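Local coordinates for protein methyl-accepting chemotaxis sensory transducer (Anaeromyxobacter dehalogenans, PDB 4K08) that probably detects small ligands in the periplasm through a PAS-like Cache domain and relays the signal to the chemotaxis machinery, at residues G20-Q25 and T128-W133; A46-R51 and M67-T72; S55-V60 and Y110-P115; N61-R66 and G134-S139. All coordinates share one frame; numbering follows the deposited sequence.

Contact 1 of 4, residues G20-Q25 and T128-W133; sequences GLVEHQ and TQYQPW. With ZN (zinc ion), chain B.
The backbone N of W133 bonds to O of Y130 at 3.2 Å, and this turn, tightened by the 3-10 segment 131-133, groups the two aromatic side chains that meet V22 of helix 5-30. The turn also brings the rings together: CE2 of Y130 sits 3.5 Å above the W133 ring plane, over its centre, so an edge of the tyrosine meets a face of the indole. P132 CD covers one face of Y130.

V22 carries the helix side. Its CG1 lies anti to the backbone N (chi1 171°), which sends that branch to the strand end, where it reaches Y130 CG at 3.5 Å and W133 CZ3 at 4.0 Å. Both rings are approached obliquely. The next residue, E23, comes obliquely to the CD1-CE1 side of the Y130 ring, its CG 3.9 Å from CD1. At the other flank CB of Q25 meets the indole near its plane, 4.3 Å from CH2 of W133.

R40 forms a cation-pi contact with W133. Helix 5-30 thus packs on the end of strand 120-130, at the turn into strand 135-142 of the Cache (PAS-like) domain. Since the two segments meet through carbon atoms, the join depends on shape and apolar burial, while the zinc, bound by H24 NE2 at 2.1 Å and by a water, sits on the side of the helix turned away from the strand.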
# COMPACT_ATOMS: atom_id res chain seq x y z
N GLY A 20 2.50 11.47 -2.07
CA GLY A 20 2.39 12.75 -2.73
C GLY A 20 1.24 12.86 -3.73
O GLY A 20 0.50 13.85 -3.76
N LEU A 21 1.12 11.85 -4.57
CA LEU A 21 0.03 11.74 -5.53
C LEU A 21 -1.32 11.73 -4.83
O LEU A 21 -2.25 12.45 -5.23
CB LEU A 21 0.27 10.46 -6.34
CG LEU A 21 -0.71 9.59 -7.09
CD1 LEU A 21 0.14 8.36 -7.60
CD2 LEU A 21 -1.90 9.14 -6.33
N VAL A 22 -1.45 10.93 -3.77
CA VAL A 22 -2.68 10.92 -2.99
C VAL A 22 -2.97 12.30 -2.32
O VAL A 22 -4.09 12.84 -2.48
CB VAL A 22 -2.71 9.75 -1.98
CG1 VAL A 22 -3.92 9.91 -1.04
CG2 VAL A 22 -2.75 8.39 -2.72
N GLU A 23 -1.99 12.90 -1.64
CA GLU A 23 -2.21 14.22 -1.00
C GLU A 23 -2.62 15.24 -2.04
O GLU A 23 -3.53 16.02 -1.80
CB GLU A 23 -1.00 14.73 -0.22
CG GLU A 23 -0.71 13.91 1.04
CD GLU A 23 0.09 14.67 2.10
OE1 GLU A 23 0.67 15.73 1.78
OE2 GLU A 23 0.13 14.19 3.27
N HIS A 24 -1.99 15.21 -3.21
CA HIS A 24 -2.29 16.17 -4.28
C HIS A 24 -3.76 16.14 -4.68
O HIS A 24 -4.38 17.20 -4.87
CB HIS A 24 -1.43 15.91 -5.53
CG HIS A 24 -1.46 17.04 -6.52
ND1 HIS A 24 -1.08 18.32 -6.19
CD2 HIS A 24 -1.86 17.08 -7.81
CE1 HIS A 24 -1.22 19.10 -7.24
NE2 HIS A 24 -1.70 18.38 -8.24
N GLN A 25 -4.31 14.94 -4.84
CA GLN A 25 -5.73 14.79 -5.18
C GLN A 25 -6.64 15.25 -4.02
O GLN A 25 -7.63 15.96 -4.25
CB GLN A 25 -6.06 13.34 -5.59
CG GLN A 25 -5.43 12.92 -6.90
CD GLN A 25 -5.77 13.90 -8.04
OE1 GLN A 25 -6.92 14.32 -8.21
NE2 GLN A 25 -4.75 14.30 -8.79
N THR A 128 2.18 3.84 4.43
CA THR A 128 1.95 5.21 4.87
C THR A 128 0.45 5.46 4.90
O THR A 128 -0.32 4.63 4.44
CB THR A 128 2.70 6.20 3.99
OG1 THR A 128 2.68 7.49 4.63
CG2 THR A 128 2.06 6.26 2.61
N GLN A 129 0.00 6.58 5.45
CA GLN A 129 -1.44 6.80 5.54
C GLN A 129 -1.80 8.11 4.88
O GLN A 129 -0.98 9.03 4.77
CB GLN A 129 -1.91 6.83 7.01
CG GLN A 129 -1.40 8.05 7.74
CD GLN A 129 -1.79 8.09 9.21
OE1 GLN A 129 -2.68 7.33 9.68
NE2 GLN A 129 -1.15 8.99 9.95
N TYR A 130 -3.06 8.19 4.45
CA TYR A 130 -3.67 9.48 4.12
C TYR A 130 -4.91 9.60 4.99
O TYR A 130 -5.95 8.99 4.71
CB TYR A 130 -3.96 9.58 2.60
CG TYR A 130 -4.57 10.93 2.26
CD1 TYR A 130 -3.86 12.11 2.51
CD2 TYR A 130 -5.87 11.03 1.77
CE1 TYR A 130 -4.42 13.37 2.25
CE2 TYR A 130 -6.44 12.29 1.51
CZ TYR A 130 -5.71 13.45 1.75
OH TYR A 130 -6.28 14.69 1.47
N GLN A 131 -4.82 10.34 6.10
CA GLN A 131 -5.85 10.25 7.14
C GLN A 131 -7.21 10.76 6.70
O GLN A 131 -8.24 10.18 7.07
CB GLN A 131 -5.42 10.99 8.41
CG GLN A 131 -4.47 10.19 9.27
CD GLN A 131 -4.56 10.57 10.74
OE1 GLN A 131 -4.23 11.70 11.11
NE2 GLN A 131 -5.03 9.64 11.58
N PRO A 132 -7.26 11.83 5.90
CA PRO A 132 -8.63 12.31 5.64
C PRO A 132 -9.51 11.24 4.96
O PRO A 132 -10.73 11.37 5.03
CB PRO A 132 -8.42 13.53 4.71
CG PRO A 132 -7.01 14.03 5.04
CD PRO A 132 -6.22 12.74 5.39
N TRP A 133 -8.94 10.20 4.33
CA TRP A 133 -9.77 9.19 3.67
C TRP A 133 -9.68 7.85 4.37
O TRP A 133 -10.31 6.87 3.94
CB TRP A 133 -9.34 9.00 2.20
CG TRP A 133 -9.62 10.20 1.32
CD1 TRP A 133 -10.46 11.26 1.59
CD2 TRP A 133 -9.05 10.45 0.03
NE1 TRP A 133 -10.43 12.17 0.54
CE2 TRP A 133 -9.58 11.69 -0.44
CE3 TRP A 133 -8.13 9.75 -0.79
CZ2 TRP A 133 -9.24 12.24 -1.68
CZ3 TRP A 133 -7.78 10.30 -2.04
CH2 TRP A 133 -8.33 11.56 -2.46
ZN ZN B . -1.15 19.21 -10.05
O HOH W 1 -2.50 21.19 -9.60

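Contact 2 of 4, residues A46-R51 and M67-T72; sequences ALRALR and MVMHPT. With ACT (acetate ion), chain C.
L47 comes first: its CB lies 3.8 Å from CE of M69, a selenomethionine, and the rest of its side chain packs toward helix 5-30 and V60. R48 follows. Its backbone N is 3.6 Å from the same CE, while its CB is 3.9 Å from the SE atom of M69. M69, bent at both chi2 (-77°) and chi3 (-57°), lays SE and CE against the helix; R48, extended, crosses it at about a right angle.

R51, past the helix end, bends back at chi2. Its NH1 donates to O of R48 and to O of L50, each at 2.9 Å, with both acceptors near the guanidinium plane but NH1 above each carbonyl plane. Held by this pair of bonds, the group places NH2 3.8 Å from CB of P71, an oblique approach.

On the far side of the second segment, H70 NE2 donates at 2.7 Å (161°) to an oxygen of an acetate that probably came from the crystallisation liquor. Residues V68 and M69 both face V60, a classic beta bulge at the sheet edge. The C-terminal end of helix 36-49 thus packs on edge strand 67-69 and the loop after that strand, whose H70 lines the acetate site, consistent with the ligand pocket of a Cache (PAS-like) domain.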
# COMPACT_ATOMS: atom_id res chain seq x y z
N ALA A 46 -4.42 6.24 -10.92
CA ALA A 46 -2.98 6.39 -11.04
C ALA A 46 -2.27 5.20 -10.30
O ALA A 46 -1.42 4.53 -10.88
CB ALA A 46 -2.52 7.74 -10.48
N LEU A 47 -2.68 4.90 -9.08
CA LEU A 47 -2.06 3.78 -8.35
C LEU A 47 -2.27 2.43 -9.00
O LEU A 47 -1.40 1.57 -8.93
CB LEU A 47 -2.54 3.73 -6.89
CG LEU A 47 -2.09 4.98 -6.10
CD1 LEU A 47 -2.85 5.09 -4.75
CD2 LEU A 47 -0.59 4.96 -5.89
N ARG A 48 -3.44 2.23 -9.59
CA ARG A 48 -3.72 0.97 -10.28
C ARG A 48 -2.83 0.81 -11.55
O ARG A 48 -2.40 -0.31 -11.89
CB ARG A 48 -5.19 0.92 -10.69
CG ARG A 48 -5.59 -0.38 -11.38
CD ARG A 48 -7.10 -0.38 -11.71
NE ARG A 48 -7.42 -1.56 -12.50
CZ ARG A 48 -7.48 -1.58 -13.83
NH1 ARG A 48 -7.35 -0.46 -14.56
NH2 ARG A 48 -7.70 -2.73 -14.44
N ALA A 49 -2.55 1.92 -12.21
CA ALA A 49 -1.86 1.91 -13.51
C ALA A 49 -0.34 1.88 -13.35
O ALA A 49 0.34 1.34 -14.19
CB ALA A 49 -2.31 3.17 -14.39
N LEU A 50 0.19 2.46 -12.26
CA LEU A 50 1.64 2.61 -12.06
C LEU A 50 2.34 1.29 -11.65
O LEU A 50 1.78 0.49 -10.88
CB LEU A 50 1.91 3.67 -10.97
CG LEU A 50 1.61 5.14 -11.41
CD1 LEU A 50 1.54 6.08 -10.19
CD2 LEU A 50 2.66 5.65 -12.48
N ARG A 51 3.56 1.13 -12.13
CA ARG A 51 4.49 0.09 -11.67
C ARG A 51 5.85 0.76 -11.59
O ARG A 51 6.06 1.80 -12.20
CB ARG A 51 4.52 -1.08 -12.68
CG ARG A 51 3.19 -1.82 -12.82
CD ARG A 51 2.79 -2.58 -11.40
NE ARG A 51 1.67 -3.47 -11.69
CZ ARG A 51 0.42 -3.02 -11.89
NH1 ARG A 51 0.16 -1.71 -11.73
NH2 ARG A 51 -0.57 -3.86 -12.20
N MSE A 67 -9.81 -4.00 1.84
CA MSE A 67 -9.03 -3.66 0.63
C MSE A 67 -9.82 -2.61 -0.19
O MSE A 67 -11.02 -2.80 -0.47
CB MSE A 67 -8.76 -4.87 -0.25
CG MSE A 67 -7.80 -4.54 -1.40
SE MSE A 67 -5.98 -4.18 -0.70
CE MSE A 67 -5.38 -5.97 -0.31
N VAL A 68 -9.13 -1.53 -0.55
CA VAL A 68 -9.69 -0.52 -1.48
C VAL A 68 -9.30 -0.85 -2.93
O VAL A 68 -10.19 -0.91 -3.77
CB VAL A 68 -9.22 0.91 -1.12
CG1 VAL A 68 -9.79 1.98 -2.12
CG2 VAL A 68 -9.66 1.27 0.31
N MSE A 69 -8.00 -1.06 -3.19
CA MSE A 69 -7.49 -1.37 -4.53
C MSE A 69 -6.18 -2.13 -4.44
O MSE A 69 -5.18 -1.61 -3.92
CB MSE A 69 -7.23 -0.08 -5.34
CG MSE A 69 -7.11 -0.28 -6.85
SE MSE A 69 -5.34 -1.01 -7.36
CE MSE A 69 -4.32 0.43 -6.56
N HIS A 70 -6.20 -3.35 -4.99
CA HIS A 70 -5.01 -4.18 -5.09
C HIS A 70 -4.87 -4.54 -6.57
O HIS A 70 -5.75 -5.15 -7.15
CB HIS A 70 -5.09 -5.45 -4.22
CG HIS A 70 -3.74 -6.05 -3.95
ND1 HIS A 70 -2.99 -6.67 -4.94
CD2 HIS A 70 -2.99 -6.08 -2.83
CE1 HIS A 70 -1.84 -7.08 -4.42
NE2 HIS A 70 -1.80 -6.71 -3.15
N PRO A 71 -3.76 -4.14 -7.19
CA PRO A 71 -3.64 -4.29 -8.66
C PRO A 71 -3.23 -5.69 -9.12
O PRO A 71 -3.51 -6.02 -10.28
CB PRO A 71 -2.55 -3.26 -9.03
CG PRO A 71 -1.63 -3.24 -7.76
CD PRO A 71 -2.60 -3.45 -6.58
N THR A 72 -2.55 -6.50 -8.29
CA THR A 72 -2.13 -7.82 -8.78
C THR A 72 -2.98 -8.93 -8.18
O THR A 72 -3.01 -10.03 -8.72
CB THR A 72 -0.64 -8.10 -8.47
OG1 THR A 72 -0.45 -8.05 -7.04
CG2 THR A 72 0.24 -7.11 -9.12
C ACT C . 0.96 -6.72 -0.71
O ACT C . 0.55 -6.90 -1.92
OXT ACT C . 2.19 -6.82 -0.48
CH3 ACT C . 0.03 -6.40 0.46

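Contact 3 of 4, residues S55-V60 and Y110-P115; sequences SEYFWV and YLWPKP. With ACT (acetate ion), chain C.
W59 and W112 each turn a ring face to one acetate ion, probably from the crystallisation liquor. The methyl of the acetate lies 3.5 Å above the W59 ring plane, over its centre. On W112 the acetate O lies 3.1 Å above the plane, offset toward the rim, and P113 CD covers the opposite face. The two tyrosines meet the ion at their edges, near the ring planes: Y57 OH donates to acetate O, and Y110 OH donates to OXT, each at 2.5 Å, so each carboxylate oxygen has its own hydroxyl. Y57, W59 and Y110 all carry CG between backbone N and carbonyl carbon (chi1 66°, 73° and 53°), which swings their rings inward.

The segments also touch directly. Y57 crosses W112 at about a right angle, its OH 3.3 Å from NE1 but too poorly angled for a hydrogen bond. Y110 OH comes obliquely to CH2 of W59 at 3.3 Å, and P115 CG closes on CE2 of Y57 at 3.9 Å. H70 and K123 complete the polar grip on the acetate, consistent with a site for small carboxylates.

Strands 135-142 and 120-130 separate strands 59-62 and 105-113, so the pocket spans them; F96 of helix 92-103 packs against both W59 and Y110.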
# COMPACT_ATOMS: atom_id res chain seq x y z
N SER A 55 7.91 -4.65 -12.27
CA SER A 55 6.59 -5.11 -11.89
C SER A 55 6.25 -4.77 -10.41
O SER A 55 5.22 -5.21 -9.90
CB SER A 55 6.52 -6.62 -12.15
OG SER A 55 7.32 -7.26 -11.15
N GLU A 56 7.07 -3.97 -9.74
CA GLU A 56 6.74 -3.59 -8.36
C GLU A 56 5.48 -2.69 -8.38
O GLU A 56 5.29 -1.85 -9.30
CB GLU A 56 7.88 -2.85 -7.65
CG GLU A 56 9.27 -3.47 -7.79
CD GLU A 56 9.44 -4.86 -7.15
OE1 GLU A 56 8.55 -5.41 -6.42
OE2 GLU A 56 10.53 -5.41 -7.38
N TYR A 57 4.64 -2.83 -7.35
CA TYR A 57 3.32 -2.18 -7.41
C TYR A 57 2.88 -1.59 -6.06
O TYR A 57 3.50 -1.87 -5.00
CB TYR A 57 2.30 -3.22 -7.88
CG TYR A 57 2.14 -4.33 -6.84
CD1 TYR A 57 1.24 -4.20 -5.77
CD2 TYR A 57 2.91 -5.50 -6.93
CE1 TYR A 57 1.12 -5.23 -4.78
CE2 TYR A 57 2.79 -6.54 -5.98
CZ TYR A 57 1.90 -6.39 -4.91
OH TYR A 57 1.82 -7.42 -4.01
N PHE A 58 1.78 -0.82 -6.09
CA PHE A 58 1.22 -0.17 -4.90
C PHE A 58 -0.13 -0.82 -4.61
O PHE A 58 -0.78 -1.23 -5.54
CB PHE A 58 0.97 1.34 -5.15
CG PHE A 58 2.23 2.12 -5.51
CD1 PHE A 58 3.12 2.53 -4.51
CD2 PHE A 58 2.54 2.40 -6.84
CE1 PHE A 58 4.30 3.21 -4.85
CE2 PHE A 58 3.68 3.09 -7.18
CZ PHE A 58 4.57 3.49 -6.18
N TRP A 59 -0.60 -0.84 -3.35
CA TRP A 59 -1.98 -1.19 -3.08
C TRP A 59 -2.52 -0.17 -2.07
O TRP A 59 -1.76 0.55 -1.44
CB TRP A 59 -2.12 -2.62 -2.44
CG TRP A 59 -1.63 -2.62 -0.98
CD1 TRP A 59 -2.39 -2.36 0.17
CD2 TRP A 59 -0.28 -2.83 -0.52
NE1 TRP A 59 -1.59 -2.44 1.29
CE2 TRP A 59 -0.29 -2.68 0.91
CE3 TRP A 59 0.93 -3.12 -1.16
CZ2 TRP A 59 0.86 -2.83 1.69
CZ3 TRP A 59 2.11 -3.29 -0.36
CH2 TRP A 59 2.05 -3.14 1.05
N VAL A 60 -3.83 -0.14 -1.92
CA VAL A 60 -4.45 0.72 -0.96
C VAL A 60 -5.42 -0.11 -0.13
O VAL A 60 -6.25 -0.85 -0.68
CB VAL A 60 -5.25 1.87 -1.64
CG1 VAL A 60 -5.96 2.72 -0.53
CG2 VAL A 60 -4.32 2.72 -2.55
N TYR A 110 6.42 -9.57 5.94
CA TYR A 110 5.40 -10.61 5.90
C TYR A 110 5.67 -11.41 4.63
O TYR A 110 6.61 -11.11 3.89
CB TYR A 110 3.95 -10.01 5.85
CG TYR A 110 3.76 -8.98 4.73
CD1 TYR A 110 4.24 -7.68 4.88
CD2 TYR A 110 3.12 -9.32 3.52
CE1 TYR A 110 4.06 -6.71 3.84
CE2 TYR A 110 2.94 -8.34 2.47
CZ TYR A 110 3.43 -7.06 2.65
OH TYR A 110 3.28 -6.10 1.67
N LEU A 111 4.84 -12.43 4.38
CA LEU A 111 4.96 -13.28 3.22
C LEU A 111 3.83 -12.96 2.24
O LEU A 111 2.65 -12.96 2.63
CB LEU A 111 4.83 -14.76 3.63
CG LEU A 111 5.87 -15.28 4.65
CD1 LEU A 111 5.33 -16.52 5.42
CD2 LEU A 111 7.19 -15.57 3.86
N TRP A 112 4.19 -12.78 0.98
CA TRP A 112 3.24 -12.38 -0.07
C TRP A 112 3.81 -12.83 -1.43
O TRP A 112 5.02 -12.77 -1.65
CB TRP A 112 3.03 -10.86 -0.10
CG TRP A 112 1.77 -10.50 -0.86
CD1 TRP A 112 1.64 -10.23 -2.22
CD2 TRP A 112 0.47 -10.35 -0.28
NE1 TRP A 112 0.30 -9.94 -2.50
CE2 TRP A 112 -0.43 -10.02 -1.32
CE3 TRP A 112 -0.03 -10.49 1.03
CZ2 TRP A 112 -1.81 -9.80 -1.10
CZ3 TRP A 112 -1.42 -10.26 1.26
CH2 TRP A 112 -2.29 -9.94 0.18
N PRO A 113 2.93 -13.32 -2.32
CA PRO A 113 3.45 -13.76 -3.62
C PRO A 113 3.97 -12.62 -4.51
O PRO A 113 3.59 -11.45 -4.40
CB PRO A 113 2.25 -14.42 -4.31
CG PRO A 113 1.02 -14.04 -3.50
CD PRO A 113 1.48 -13.52 -2.15
N LYS A 114 4.86 -13.02 -5.41
CA LYS A 114 5.29 -12.15 -6.49
C LYS A 114 4.11 -12.05 -7.50
O LYS A 114 3.31 -12.99 -7.61
CB LYS A 114 6.55 -12.74 -7.16
CG LYS A 114 7.82 -12.45 -6.32
CD LYS A 114 9.11 -12.93 -7.00
CE LYS A 114 10.34 -12.47 -6.21
NZ LYS A 114 11.66 -13.08 -6.70
N PRO A 115 3.99 -10.91 -8.21
CA PRO A 115 2.96 -10.80 -9.27
C PRO A 115 3.02 -12.00 -10.22
O PRO A 115 4.13 -12.38 -10.61
CB PRO A 115 3.37 -9.53 -10.02
CG PRO A 115 4.04 -8.66 -8.96
CD PRO A 115 4.85 -9.73 -8.14
C ACT C . 0.96 -6.72 -0.71
O ACT C . 0.55 -6.90 -1.92
OXT ACT C . 2.19 -6.82 -0.48
CH3 ACT C . 0.03 -6.40 0.46
O HOH W 2 1.26 -10.06 -6.06

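Contact 4 of 4, residues N61-R66 and G134-S139; sequences NDLEPR and GWVVGS
An antiparallel strand pairing in the middle of the five-stranded sheet joins N61 to V136, and an Asx turn follows directly at D62. N61 and V136 form a hydrogen-bonded pair: V136 N donates to N61 O at 2.7 Å, nearly on the carbonyl axis, and N61 N donates to V136 O at 3.0 Å, in the carbonyl plane. Their side chains lie side by side on the same face, where ND2 of N61 comes 3.8 Å from CB of V136. The amide is fixed at both ends, ND2 by a bond to D62 O and OD1 by W59 NE1.

The chain then leaves the strand. E64 N donates to D62 OD1 at 3.0 Å, meeting it from above the carboxylate plane. Next to it R66 forms a side-on salt bridge with E64, NE to OE1 and NH2 to OE2, while a cis peptide bond precedes P65. Across from the turn, G134 (phi 66°) and W135 both face Y130, a G1 beta bulge, and G134 O receives a CA-H...O contact from D62 CA at 3.1 Å.

L63 crosses V136 at about a right angle; its CD1 reaches CA of G134 at 3.9 Å, and its CD2 packs against CG2 of V136 at 3.8 Å.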
# COMPACT_ATOMS: atom_id res chain seq x y z
N ASN A 61 -5.33 -0.01 1.19
CA ASN A 61 -6.39 -0.54 2.03
C ASN A 61 -6.85 0.52 3.03
O ASN A 61 -6.18 1.52 3.17
CB ASN A 61 -5.99 -1.86 2.74
CG ASN A 61 -4.85 -1.69 3.74
OD1 ASN A 61 -3.67 -1.87 3.39
ND2 ASN A 61 -5.19 -1.36 4.98
N ASP A 62 -7.99 0.30 3.69
CA ASP A 62 -8.47 1.28 4.69
C ASP A 62 -8.24 0.76 6.09
O ASP A 62 -7.53 -0.27 6.28
CB ASP A 62 -9.95 1.71 4.51
CG ASP A 62 -10.96 0.57 4.76
OD1 ASP A 62 -10.66 -0.45 5.46
OD2 ASP A 62 -12.08 0.69 4.21
N LEU A 63 -8.81 1.44 7.08
CA LEU A 63 -8.44 1.19 8.47
C LEU A 63 -9.23 0.07 9.14
O LEU A 63 -8.87 -0.36 10.23
CB LEU A 63 -8.55 2.50 9.29
CG LEU A 63 -7.59 3.60 8.75
CD1 LEU A 63 -7.81 4.89 9.53
CD2 LEU A 63 -6.13 3.17 8.80
N GLU A 64 -10.27 -0.44 8.48
CA GLU A 64 -11.05 -1.54 9.03
C GLU A 64 -10.20 -2.75 9.54
O GLU A 64 -10.42 -3.20 10.65
CB GLU A 64 -12.16 -1.98 8.05
CG GLU A 64 -13.19 -2.97 8.66
CD GLU A 64 -14.34 -3.30 7.70
OE1 GLU A 64 -14.54 -2.56 6.70
OE2 GLU A 64 -15.02 -4.32 7.94
N PRO A 65 -9.21 -3.26 8.74
CA PRO A 65 -8.79 -2.96 7.36
C PRO A 65 -9.62 -3.69 6.33
O PRO A 65 -10.00 -4.83 6.53
CB PRO A 65 -7.34 -3.45 7.28
CG PRO A 65 -7.27 -4.65 8.29
CD PRO A 65 -8.36 -4.28 9.40
N ARG A 66 -9.90 -3.00 5.22
CA ARG A 66 -10.63 -3.56 4.12
C ARG A 66 -9.88 -3.12 2.83
O ARG A 66 -9.37 -1.99 2.77
CB ARG A 66 -12.08 -3.05 4.12
CG ARG A 66 -13.01 -3.58 2.96
CD ARG A 66 -14.54 -3.21 3.26
NE ARG A 66 -15.06 -3.89 4.46
CZ ARG A 66 -15.70 -5.06 4.44
NH1 ARG A 66 -15.89 -5.70 3.29
NH2 ARG A 66 -16.17 -5.61 5.57
N GLY A 134 -8.89 7.79 5.43
CA GLY A 134 -8.71 6.55 6.17
C GLY A 134 -7.97 5.52 5.30
O GLY A 134 -8.25 4.32 5.40
N TRP A 135 -7.07 5.98 4.43
CA TRP A 135 -6.31 5.08 3.55
C TRP A 135 -4.93 4.70 4.10
O TRP A 135 -4.26 5.52 4.75
CB TRP A 135 -6.06 5.73 2.18
CG TRP A 135 -7.24 5.70 1.31
CD1 TRP A 135 -8.50 5.27 1.63
CD2 TRP A 135 -7.28 6.07 -0.06
NE1 TRP A 135 -9.33 5.37 0.54
CE2 TRP A 135 -8.59 5.85 -0.51
CE3 TRP A 135 -6.31 6.54 -0.96
CZ2 TRP A 135 -8.98 6.12 -1.84
CZ3 TRP A 135 -6.69 6.81 -2.26
CH2 TRP A 135 -8.02 6.61 -2.69
N VAL A 136 -4.50 3.49 3.78
CA VAL A 136 -3.12 3.08 3.95
C VAL A 136 -2.60 2.79 2.55
O VAL A 136 -3.24 2.06 1.82
CB VAL A 136 -3.01 1.79 4.80
CG1 VAL A 136 -1.54 1.25 4.85
CG2 VAL A 136 -3.57 2.06 6.22
N VAL A 137 -1.47 3.38 2.17
CA VAL A 137 -0.89 3.14 0.83
C VAL A 137 0.46 2.44 1.03
O VAL A 137 1.24 2.84 1.92
CB VAL A 137 -0.68 4.48 0.07
CG1 VAL A 137 -0.23 4.22 -1.38
CG2 VAL A 137 -1.97 5.31 0.11
N GLY A 138 0.72 1.38 0.28
CA GLY A 138 1.91 0.58 0.53
C GLY A 138 2.57 0.08 -0.74
O GLY A 138 1.95 0.06 -1.82
N SER A 139 3.84 -0.30 -0.61
CA SER A 139 4.56 -1.03 -1.66
C SER A 139 5.69 -1.76 -0.94
O SER A 139 6.12 -1.32 0.13
CB SER A 139 5.14 -0.09 -2.74
OG SER A 139 5.72 -0.83 -3.80

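How the contacts relate
Contact 1 lies at the surface, whereas contacts 2, 3 and 4 are partly buried and closer to the chain centre. Contacts 3 and 4 share strand 59-62, and contact 2 joins it from the neighbouring strand 67-69, through V60 bonds to V68 and M69. Contacts 1 and 4 meet where T128 O probably accepts from V137 N and Y130 N probably donates to W135 O. Helices 5-30 and 36-49 link contacts 1 and 2 through leucine packing, L21 on L47 and L50. Chemistry follows place: contacts 1 and 2 rest on van der Waals contact, in contact 2 partly with the R51 guanidinium, contact 4 uses backbone bonds inside the sheet, and contact 3 works through a shared acetate, which H70 of contact 2 also holds.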